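Local coordinates for uncharacterized protein (Ruminococcus gnavus, PDB 4QAN) that is of unknown function but has a cystatin-like fold, is a divergent member of the NTF2-like superfamily, and can bind magnesium in the crystal, at residues V31-S36 / L43-R48. Numbering follows the deposited sequence.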
ATOM      1  N   VAL A  31      14.792  14.334   8.185  1.00 48.58           N
ATOM      2  CA  VAL A  31      14.374  13.911   9.518  1.00 47.58           C
ATOM      3  C   VAL A  31      13.544  14.998  10.190  1.00 49.16           C
ATOM      4  O   VAL A  31      12.485  14.709  10.759  1.00 47.81           O
ATOM      5  CB  VAL A  31      15.582  13.580  10.413  1.00 49.89           C
ATOM      6  CG1 VAL A  31      15.150  13.362  11.863  1.00 50.00           C
ATOM      7  CG2 VAL A  31      16.318  12.361   9.880  1.00 50.06           C
ATOM      8  N   LEU A  32      14.034  16.237  10.122  1.00 50.33           N
ATOM      9  CA  LEU A  32      13.361  17.369  10.744  1.00 53.11           C
ATOM     10  C   LEU A  32      12.020  17.628  10.083  1.00 51.31           C
ATOM     11  O   LEU A  32      11.009  17.786  10.769  1.00 52.21           O
ATOM     12  CB  LEU A  32      14.224  18.631  10.668  1.00 55.86           C
ATOM     13  CG  LEU A  32      15.485  18.649  11.536  1.00 59.31           C
ATOM     14  CD1 LEU A  32      16.311  19.906  11.272  1.00 60.28           C
ATOM     15  CD2 LEU A  32      15.118  18.539  13.012  1.00 60.60           C
ATOM     16  N   TYR A  33      12.017  17.667   8.751  1.00 50.38           N
ATOM     17  CA  TYR A  33      10.788  17.794   7.978  1.00 47.10           C
ATOM     18  C   TYR A  33       9.765  16.815   8.529  1.00 46.80           C
ATOM     19  O   TYR A  33       8.622  17.183   8.784  1.00 50.74           O
ATOM     20  CB  TYR A  33      11.060  17.515   6.492  1.00 46.36           C
ATOM     21  CG  TYR A  33       9.819  17.504   5.605  1.00 45.16           C
ATOM     22  CD1 TYR A  33       9.165  16.315   5.296  1.00 40.86           C
ATOM     23  CD2 TYR A  33       9.304  18.687   5.066  1.00 46.38           C
ATOM     24  CE1 TYR A  33       8.041  16.312   4.479  1.00 39.66           C
ATOM     25  CE2 TYR A  33       8.169  18.683   4.252  1.00 42.78           C
ATOM     26  CZ  TYR A  33       7.543  17.497   3.963  1.00 40.85           C
ATOM     27  OH  TYR A  33       6.410  17.502   3.160  1.00 39.40           O
HETATM   28  N   MSE A  34      10.180  15.574   8.740  1.00 44.36           N
HETATM   29  CA  MSE A  34       9.251  14.555   9.238  1.00 44.31           C
HETATM   30  C   MSE A  34       8.861  14.869  10.654  1.00 44.88           C
HETATM   31  O   MSE A  34       7.703  14.705  11.026  1.00 46.01           O
HETATM   32  CB  MSE A  34       9.865  13.171   9.083  1.00 42.79           C
HETATM   33  CG  MSE A  34       8.938  12.039   9.497  1.00 41.26           C
HETATM   34 SE   MSE A  34       7.382  11.979   8.311  0.75 37.60          SE
HETATM   35  CE  MSE A  34       8.256  11.371   6.659  1.00 41.10           C
ATOM     36  N   LEU A  35       9.810  15.329  11.457  1.00 47.01           N
ATOM     37  CA  LEU A  35       9.514  15.700  12.836  1.00 49.64           C
ATOM     38  C   LEU A  35       8.521  16.866  12.918  1.00 52.37           C
ATOM     39  O   LEU A  35       7.590  16.843  13.731  1.00 52.59           O
ATOM     40  CB  LEU A  35      10.798  16.046  13.576  1.00 52.95           C
ATOM     41  CG  LEU A  35      11.728  14.862  13.838  1.00 52.78           C
ATOM     42  CD1 LEU A  35      13.086  15.364  14.301  1.00 52.96           C
ATOM     43  CD2 LEU A  35      11.133  13.921  14.868  1.00 52.13           C
ATOM     44  N   SER A  36       8.720  17.883  12.083  1.00 53.59           N
ATOM     45  CA  SER A  36       7.760  18.987  11.974  1.00 52.23           C
ATOM     46  C   SER A  36       6.356  18.502  11.605  1.00 48.66           C
ATOM     47  O   SER A  36       5.362  18.927  12.198  1.00 45.82           O
ATOM     48  CB  SER A  36       8.205  19.986  10.917  1.00 53.98           C
ATOM     49  OG  SER A  36       7.163  20.904  10.679  1.00 55.08           O
ATOM     50  N   LEU A  43      -0.674  15.094   8.119  1.00 44.11           N
ATOM     51  CA  LEU A  43      -0.481  13.833   7.438  1.00 44.40           C
ATOM     52  C   LEU A  43       0.043  14.058   6.026  1.00 43.60           C
ATOM     53  O   LEU A  43       0.965  13.373   5.568  1.00 41.98           O
ATOM     54  CB  LEU A  43      -1.799  13.066   7.371  1.00 47.64           C
ATOM     55  CG  LEU A  43      -1.767  11.733   6.625  1.00 46.68           C
ATOM     56  CD1 LEU A  43      -0.864  10.776   7.373  1.00 47.48           C
ATOM     57  CD2 LEU A  43      -3.167  11.157   6.464  1.00 48.27           C
ATOM     58  N   ASP A  44      -0.561  15.015   5.338  1.00 41.41           N
ATOM     59  CA  ASP A  44      -0.188  15.304   3.968  1.00 38.83           C
ATOM     60  C   ASP A  44       1.308  15.597   3.899  1.00 39.03           C
ATOM     61  O   ASP A  44       2.040  14.976   3.108  1.00 36.34           O
ATOM     62  CB  ASP A  44      -0.997  16.489   3.437  1.00 40.06           C
ATOM     63  CG  ASP A  44      -0.546  16.922   2.068  1.00 39.57           C
ATOM     64  OD1 ASP A  44      -0.879  16.215   1.095  1.00 35.14           O
ATOM     65  OD2 ASP A  44       0.161  17.958   1.967  1.00 39.82           O
HETATM   66  N   MSE A  45       1.748  16.532   4.751  1.00 38.10           N
HETATM   67  CA  MSE A  45       3.156  16.907   4.843  1.00 39.07           C
HETATM   68  C   MSE A  45       4.043  15.703   5.073  1.00 38.54           C
HETATM   69  O   MSE A  45       5.041  15.529   4.372  1.00 38.43           O
HETATM   70  CB  MSE A  45       3.305  17.962   5.943  1.00 40.00           C
HETATM   71  CG  MSE A  45       4.699  18.547   5.965  1.00 40.91           C
HETATM   72 SE   MSE A  45       4.867  19.726   7.526  0.75 42.72          SE
HETATM   73  CE  MSE A  45       6.796  20.051   7.295  1.00 47.69           C
ATOM     74  N   ALA A  46       3.660  14.862   6.032  1.00 38.46           N
ATOM     75  CA  ALA A  46       4.404  13.651   6.412  1.00 40.25           C
ATOM     76  C   ALA A  46       4.610  12.691   5.255  1.00 41.48           C
ATOM     77  O   ALA A  46       5.722  12.220   5.037  1.00 43.51           O
ATOM     78  CB  ALA A  46       3.682  12.915   7.546  1.00 38.20           C
ATOM     79  N   LEU A  47       3.529  12.390   4.538  1.00 39.23           N
ATOM     80  CA  LEU A  47       3.581  11.489   3.391  1.00 37.36           C
ATOM     81  C   LEU A  47       4.612  11.896   2.346  1.00 36.98           C
ATOM     82  O   LEU A  47       5.349  11.057   1.834  1.00 34.16           O
ATOM     83  CB  LEU A  47       2.206  11.390   2.735  1.00 37.73           C
ATOM     84  CG  LEU A  47       1.216  10.536   3.552  1.00 37.11           C
ATOM     85  CD1 LEU A  47      -0.182  10.609   2.975  1.00 35.20           C
ATOM     86  CD2 LEU A  47       1.689   9.102   3.615  1.00 38.72           C
ATOM     87  N   ARG A  48       4.649  13.186   2.041  1.00 36.89           N
ATOM     88  CA  ARG A  48       5.570  13.725   1.050  1.00 40.82           C
ATOM     89  C   ARG A  48       7.045  13.517   1.427  1.00 42.56           C
ATOM     90  O   ARG A  48       7.908  13.465   0.545  1.00 46.43           O
ATOM     91  CB  ARG A  48       5.287  15.212   0.848  1.00 41.26           C
ATOM     92  CG  ARG A  48       3.895  15.477   0.284  1.00 43.25           C
ATOM     93  CD  ARG A  48       3.356  16.825   0.731  1.00 49.47           C
ATOM     94  NE  ARG A  48       2.077  17.142   0.088  1.00 50.07           N
ATOM     95  CZ  ARG A  48       1.924  17.915  -0.987  1.00 49.13           C
ATOM     96  NH1 ARG A  48       2.967  18.476  -1.598  1.00 51.16           N
ATOM     97  NH2 ARG A  48       0.703  18.129  -1.455  1.00 51.76           N
TER
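Y33 and M45 carry most of this contact, each reaching from one helix to the other. The tyrosine ring extends from its helix with CG anti to the backbone N (chi1 175°), which brings Y33 OH within 2.7 Å of M45 O, to which it donates a hydrogen bond from a little outside the carbonyl plane, tilted 22° from it. Tyrosine suits the place because its ring is long enough to span the two helices and its polar end finds a helix carbonyl. M45, a selenomethionine, answers in the reverse direction: its long, apolar, extended chain runs obliquely past the ring, setting M45 CE 3.6 Å from Y33 CE2, while M45 SE lies 5.2 Å from the centre of the Y33 ring, an oblique Met-aromatic contact. The same methyl lies 3.5 Å from S36 OG, a hydroxyl hydrogen-bonded to K40 and to the carbonyl of P202. The two segments form an antiparallel helical hairpin, axes 8.8 Å apart at closest; helix 27-39 lies against the antiparallel sheet holding strands 116-122 and 153-164, consistent with the cystatin-like, NTF2-like fold, while helix 87-108 touches the other arm. With an alanine at Y33, the M45 carbonyl would probably lose its hydroxyl donor and the M45 chain the ring it lies against. M34, also a selenomethionine, starts away from the other helix, but its flexible chain folds back through bends at chi2 and chi3, laying M34 CE 3.1 Å from A46 O and M34 SE 3.9 Å from A46 CB. The small A46 side chain is consistent with the close approach of M34 CA and A46 CA, 5.7 Å.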